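Putative leucoanthocyanidin reductase 1 (Vitis vinifera, PDB 3I6I) catalyses the NADPH-dependent reduction of leucoanthocyanidins in flavonoid metabolism, as a Rossmann-fold member of the short-chain dehydrogenase/reductase family. Local coordinates at residues V176-D188 against W237-V250. Numbering follows the deposited sequence.
Sequences VLPPTDFFQIYGD and WEKKIGRTLPRVTV
A two-stranded parallel sheet, separate from the five-stranded Rossmann sheet, joins Phe183-Tyr186 to Arg247-Val250, and shows how a small sheet is closed on one face by a helix of its own chain. Five backbone bonds zip it from Phe183 N on Pro246 O to Gly187 N on Val250 O. Beyond the last rung, a water donates to Gly187 O and also bonds Thr249 OG1.

Phe183 and Ile185 point to the face covered by helix 230-241. CG anti to the carbonyl carbon (chi1 -68°) sets the Phe183 ring among Leu245, Trp237 and Glu238, with Leu245 CD1 over one face, 4.1 Å from the centroid. Its CE1 meets Trp237 CD1 at 3.7 Å, rim to rim, the two ring planes 87° apart. The indole is itself sandwiched: Ile241 CG2 lies over one face, while Pro178 CB makes a CH-pi contact over the other, 3.4 Å from the five-membered ring's centroid. Trp237 NE1 donates to Pro179 O at 2.9 Å, a bent bond (133° at the hydrogen) that reaches the oxygen from above the carbonyl plane. A leucine in place of Trp237 would probably leave Pro179 O without this donor and open a gap between Pro178 and Ile241.

On the other face, Val250 splits its branches: CG2 lies against Gln184 CB at 3.7 Å, and CG1 meets the edge of the Tyr186 ring, whose hydroxyl bonds Pro166 O.

Glu238 ties the helix to the incoming strand. Its OE2 lies at the Phe183 ring edge, 3.4 Å from CE2, and accepts Leu245 N on its anti side, while OE1 takes the salt bridge from Arg247 NH2 at 2.9 Å, met from above the carboxylate plane.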
loop_
_atom_site.group_PDB
_atom_site.type_symbol
_atom_site.label_atom_id
_atom_site.label_comp_id
_atom_site.label_asym_id
_atom_site.label_seq_id
_atom_site.Cartn_x
_atom_site.Cartn_y
_atom_site.Cartn_z
ATOM N N VAL A 176 -7.210 -2.819 -13.988
ATOM C CA VAL A 176 -5.819 -2.385 -13.766
ATOM C C VAL A 176 -5.149 -2.009 -15.095
ATOM O O VAL A 176 -4.193 -1.203 -15.125
ATOM N N LEU A 177 -5.668 -2.586 -16.187
ATOM C CA LEU A 177 -5.124 -2.361 -17.532
ATOM C C LEU A 177 -5.728 -1.117 -18.213
ATOM O O LEU A 177 -6.945 -1.013 -18.345
ATOM C CB LEU A 177 -5.357 -3.601 -18.406
ATOM N N PRO A 178 -4.874 -0.198 -18.702
ATOM C CA PRO A 178 -5.373 1.061 -19.262
ATOM C C PRO A 178 -6.387 0.900 -20.400
ATOM O O PRO A 178 -6.469 -0.167 -21.033
ATOM C CB PRO A 178 -4.107 1.737 -19.792
ATOM C CG PRO A 178 -2.976 1.070 -19.068
ATOM C CD PRO A 178 -3.414 -0.328 -18.863
ATOM N N PRO A 179 -7.135 1.965 -20.698
ATOM C CA PRO A 179 -8.202 1.791 -21.699
ATOM C C PRO A 179 -7.721 1.716 -23.135
ATOM O O PRO A 179 -6.710 2.333 -23.489
ATOM C CB PRO A 179 -9.062 3.043 -21.511
ATOM C CG PRO A 179 -8.202 4.020 -20.841
ATOM C CD PRO A 179 -7.145 3.305 -20.091
ATOM N N THR A 180 -8.465 0.986 -23.970
ATOM C CA THR A 180 -8.215 0.957 -25.409
ATOM C C THR A 180 -9.276 1.709 -26.221
ATOM O O THR A 180 -9.231 1.715 -27.449
ATOM C CB THR A 180 -8.107 -0.507 -25.923
ATOM O OG1 THR A 180 -9.339 -1.198 -25.664
ATOM C CG2 THR A 180 -6.948 -1.236 -25.218
ATOM N N ASP A 181 -10.225 2.358 -25.557
ATOM C CA ASP A 181 -11.284 3.047 -26.284
ATOM C C ASP A 181 -11.322 4.558 -26.086
ATOM O O ASP A 181 -11.277 5.294 -27.071
ATOM C CB ASP A 181 -12.650 2.416 -26.009
ATOM C CG ASP A 181 -12.948 2.223 -24.534
ATOM O OD1 ASP A 181 -12.105 2.532 -23.620
ATOM O OD2 ASP A 181 -14.083 1.743 -24.302
ATOM N N PHE A 182 -11.412 5.011 -24.837
ATOM C CA PHE A 182 -11.327 6.449 -24.498
ATOM C C PHE A 182 -10.857 6.610 -23.066
ATOM O O PHE A 182 -10.962 5.680 -22.250
ATOM C CB PHE A 182 -12.648 7.199 -24.749
ATOM C CG PHE A 182 -13.817 6.707 -23.903
ATOM C CD1 PHE A 182 -14.666 5.718 -24.383
ATOM C CD2 PHE A 182 -14.037 7.192 -22.630
ATOM C CE1 PHE A 182 -15.730 5.243 -23.599
ATOM C CE2 PHE A 182 -15.108 6.720 -21.857
ATOM C CZ PHE A 182 -15.947 5.745 -22.362
ATOM N N PHE A 183 -10.312 7.786 -22.757
ATOM C CA PHE A 183 -9.769 8.046 -21.448
ATOM C C PHE A 183 -10.800 8.858 -20.656
ATOM O O PHE A 183 -11.305 9.853 -21.133
ATOM C CB PHE A 183 -8.483 8.894 -21.532
ATOM C CG PHE A 183 -7.300 8.216 -22.159
ATOM C CD1 PHE A 183 -6.585 7.230 -21.469
ATOM C CD2 PHE A 183 -6.822 8.636 -23.394
ATOM C CE1 PHE A 183 -5.447 6.644 -22.030
ATOM C CE2 PHE A 183 -5.694 8.034 -23.985
ATOM C CZ PHE A 183 -5.002 7.037 -23.304
ATOM N N GLN A 184 -11.058 8.433 -19.426
ATOM C CA GLN A 184 -11.811 9.232 -18.460
ATOM C C GLN A 184 -10.847 10.059 -17.616
ATOM O O GLN A 184 -10.064 9.515 -16.829
ATOM C CB GLN A 184 -12.686 8.314 -17.579
ATOM C CG GLN A 184 -13.724 7.661 -18.347
ATOM C CD GLN A 184 -14.833 7.051 -17.488
ATOM O OE1 GLN A 184 -14.606 6.598 -16.362
ATOM N NE2 GLN A 184 -16.050 7.067 -18.026
ATOM N N ILE A 185 -10.927 11.380 -17.797
ATOM C CA ILE A 185 -10.041 12.356 -17.166
ATOM C C ILE A 185 -10.825 13.017 -16.032
ATOM O O ILE A 185 -11.881 13.655 -16.280
ATOM C CB ILE A 185 -9.586 13.446 -18.202
ATOM C CG1 ILE A 185 -8.910 12.833 -19.458
ATOM C CG2 ILE A 185 -8.657 14.484 -17.575
ATOM C CD1 ILE A 185 -7.717 11.981 -19.134
ATOM N N TYR A 186 -10.315 12.873 -14.797
ATOM C CA TYR A 186 -10.947 13.486 -13.616
ATOM C C TYR A 186 -10.673 14.970 -13.551
ATOM O O TYR A 186 -9.504 15.421 -13.572
ATOM C CB TYR A 186 -10.490 12.797 -12.299
ATOM C CG TYR A 186 -10.620 11.326 -12.392
ATOM C CD1 TYR A 186 -11.863 10.753 -12.563
ATOM C CD2 TYR A 186 -9.505 10.498 -12.359
ATOM C CE1 TYR A 186 -12.010 9.391 -12.690
ATOM C CE2 TYR A 186 -9.629 9.123 -12.479
ATOM C CZ TYR A 186 -10.895 8.569 -12.653
ATOM O OH TYR A 186 -11.077 7.198 -12.794
ATOM N N GLY A 187 -11.762 15.728 -13.436
ATOM C CA GLY A 187 -11.703 17.188 -13.327
ATOM C C GLY A 187 -10.964 17.796 -14.488
ATOM O O GLY A 187 -11.227 17.458 -15.655
ATOM N N ASP A 188 -9.991 18.659 -14.185
ATOM C CA ASP A 188 -9.143 19.333 -15.182
ATOM C C ASP A 188 -7.995 18.469 -15.722
ATOM O O ASP A 188 -7.331 18.821 -16.690
ATOM C CB ASP A 188 -8.583 20.647 -14.608
ATOM C CG ASP A 188 -7.596 20.447 -13.446
ATOM O OD1 ASP A 188 -7.214 19.305 -13.102
ATOM O OD2 ASP A 188 -7.195 21.465 -12.846
ATOM N N TRP A 237 0.365 6.353 -22.060
ATOM C CA TRP A 237 -0.301 5.182 -22.626
ATOM C C TRP A 237 -0.443 5.273 -24.137
ATOM O O TRP A 237 -0.203 4.295 -24.846
ATOM C CB TRP A 237 -1.647 4.932 -21.939
ATOM C CG TRP A 237 -2.325 3.707 -22.412
ATOM C CD1 TRP A 237 -3.550 3.628 -23.025
ATOM C CD2 TRP A 237 -1.828 2.370 -22.331
ATOM N NE1 TRP A 237 -3.834 2.334 -23.344
ATOM C CE2 TRP A 237 -2.808 1.530 -22.905
ATOM C CE3 TRP A 237 -0.655 1.796 -21.832
ATOM C CZ2 TRP A 237 -2.642 0.147 -23.004
ATOM C CZ3 TRP A 237 -0.490 0.410 -21.942
ATOM C CH2 TRP A 237 -1.478 -0.392 -22.515
ATOM N N GLU A 238 -0.766 6.467 -24.637
ATOM C CA GLU A 238 -0.887 6.710 -26.073
ATOM C C GLU A 238 0.435 6.451 -26.776
ATOM O O GLU A 238 0.457 5.873 -27.850
ATOM C CB GLU A 238 -1.335 8.141 -26.335
ATOM C CG GLU A 238 -2.775 8.377 -25.894
ATOM C CD GLU A 238 -3.278 9.780 -26.158
ATOM O OE1 GLU A 238 -2.497 10.738 -26.013
ATOM O OE2 GLU A 238 -4.468 9.934 -26.518
ATOM N N LYS A 239 1.543 6.862 -26.145
ATOM C CA LYS A 239 2.868 6.557 -26.694
ATOM C C LYS A 239 3.049 5.036 -26.821
ATOM O O LYS A 239 3.543 4.547 -27.825
ATOM C CB LYS A 239 3.968 7.155 -25.805
ATOM C CG LYS A 239 4.379 8.571 -26.233
ATOM N N LYS A 240 2.629 4.300 -25.805
ATOM C CA LYS A 240 2.779 2.845 -25.777
ATOM C C LYS A 240 1.912 2.102 -26.775
ATOM O O LYS A 240 2.349 1.098 -27.322
ATOM C CB LYS A 240 2.540 2.299 -24.366
ATOM C CG LYS A 240 3.706 2.531 -23.426
ATOM C CD LYS A 240 4.883 1.628 -23.781
ATOM C CE LYS A 240 6.090 1.916 -22.934
ATOM N NZ LYS A 240 7.317 1.905 -23.752
ATOM N N ILE A 241 0.691 2.582 -27.015
ATOM C CA ILE A 241 -0.199 1.935 -27.972
ATOM C C ILE A 241 -0.059 2.522 -29.378
ATOM O O ILE A 241 -0.626 1.999 -30.343
ATOM C CB ILE A 241 -1.664 1.928 -27.486
ATOM C CG1 ILE A 241 -2.250 3.339 -27.426
ATOM C CG2 ILE A 241 -1.764 1.214 -26.157
ATOM C CD1 ILE A 241 -3.721 3.384 -27.202
ATOM N N GLY A 242 0.710 3.601 -29.497
ATOM C CA GLY A 242 1.022 4.198 -30.798
ATOM C C GLY A 242 -0.153 4.874 -31.483
ATOM O O GLY A 242 -0.166 5.026 -32.706
ATOM N N ARG A 243 -1.150 5.279 -30.703
ATOM C CA ARG A 243 -2.314 6.010 -31.223
ATOM C C ARG A 243 -2.900 6.832 -30.096
ATOM O O ARG A 243 -2.743 6.497 -28.935
ATOM C CB ARG A 243 -3.397 5.049 -31.740
ATOM C CG ARG A 243 -3.928 4.064 -30.677
ATOM C CD ARG A 243 -4.684 2.859 -31.281
ATOM N NE ARG A 243 -6.127 3.066 -31.231
ATOM C CZ ARG A 243 -6.979 2.379 -30.471
ATOM N NH1 ARG A 243 -6.555 1.383 -29.699
ATOM N NH2 ARG A 243 -8.284 2.675 -30.503
ATOM N N THR A 244 -3.574 7.911 -30.457
ATOM C CA THR A 244 -4.308 8.704 -29.479
ATOM C C THR A 244 -5.755 8.188 -29.363
ATOM O O THR A 244 -6.306 7.634 -30.322
ATOM C CB THR A 244 -4.336 10.192 -29.905
ATOM O OG1 THR A 244 -5.047 10.324 -31.143
ATOM C CG2 THR A 244 -2.919 10.723 -30.099
ATOM N N LEU A 245 -6.341 8.380 -28.190
ATOM C CA LEU A 245 -7.768 8.132 -27.903
ATOM C C LEU A 245 -8.493 9.423 -27.501
ATOM O O LEU A 245 -7.882 10.341 -26.958
ATOM C CB LEU A 245 -7.908 7.148 -26.762
ATOM C CG LEU A 245 -7.072 5.868 -26.816
ATOM C CD1 LEU A 245 -7.389 4.998 -25.598
ATOM C CD2 LEU A 245 -7.252 5.102 -28.146
ATOM N N PRO A 246 -9.826 9.475 -27.691
ATOM C CA PRO A 246 -10.605 10.595 -27.149
ATOM C C PRO A 246 -10.475 10.703 -25.645
ATOM O O PRO A 246 -10.289 9.697 -24.961
ATOM C CB PRO A 246 -12.048 10.246 -27.541
ATOM C CG PRO A 246 -11.938 9.286 -28.606
ATOM C CD PRO A 246 -10.678 8.512 -28.393
ATOM N N ARG A 247 -10.547 11.934 -25.142
ATOM C CA ARG A 247 -10.554 12.193 -23.716
ATOM C C ARG A 247 -11.903 12.780 -23.331
ATOM O O ARG A 247 -12.450 13.642 -24.025
ATOM C CB ARG A 247 -9.427 13.149 -23.367
ATOM C CG ARG A 247 -8.081 12.589 -23.733
ATOM C CD ARG A 247 -6.911 13.446 -23.280
ATOM N NE ARG A 247 -5.690 12.896 -23.856
ATOM C CZ ARG A 247 -4.486 12.998 -23.306
ATOM N NH1 ARG A 247 -4.325 13.624 -22.167
ATOM N NH2 ARG A 247 -3.447 12.438 -23.894
ATOM N N VAL A 248 -12.465 12.277 -22.249
ATOM C CA VAL A 248 -13.743 12.764 -21.771
ATOM C C VAL A 248 -13.579 13.147 -20.316
ATOM O O VAL A 248 -12.767 12.545 -19.634
ATOM C CB VAL A 248 -14.881 11.696 -21.953
ATOM C CG1 VAL A 248 -15.050 11.280 -23.430
ATOM C CG2 VAL A 248 -14.704 10.476 -20.978
ATOM N N THR A 249 -14.353 14.120 -19.835
ATOM C CA THR A 249 -14.245 14.571 -18.444
ATOM C C THR A 249 -15.172 13.779 -17.498
ATOM O O THR A 249 -16.339 13.571 -17.798
ATOM C CB THR A 249 -14.653 16.052 -18.333
ATOM O OG1 THR A 249 -13.776 16.802 -19.157
ATOM C CG2 THR A 249 -14.557 16.570 -16.871
ATOM N N VAL A 250 -14.622 13.355 -16.383
ATOM C CA VAL A 250 -15.412 12.871 -15.223
ATOM C C VAL A 250 -15.284 13.984 -14.192
ATOM O O VAL A 250 -14.175 14.338 -13.771
ATOM C CB VAL A 250 -14.880 11.510 -14.729
ATOM C CG1 VAL A 250 -15.479 11.152 -13.369
ATOM C CG2 VAL A 250 -15.115 10.424 -15.730
HETATM O O HOH W 1 -10.996 17.310 -18.238
#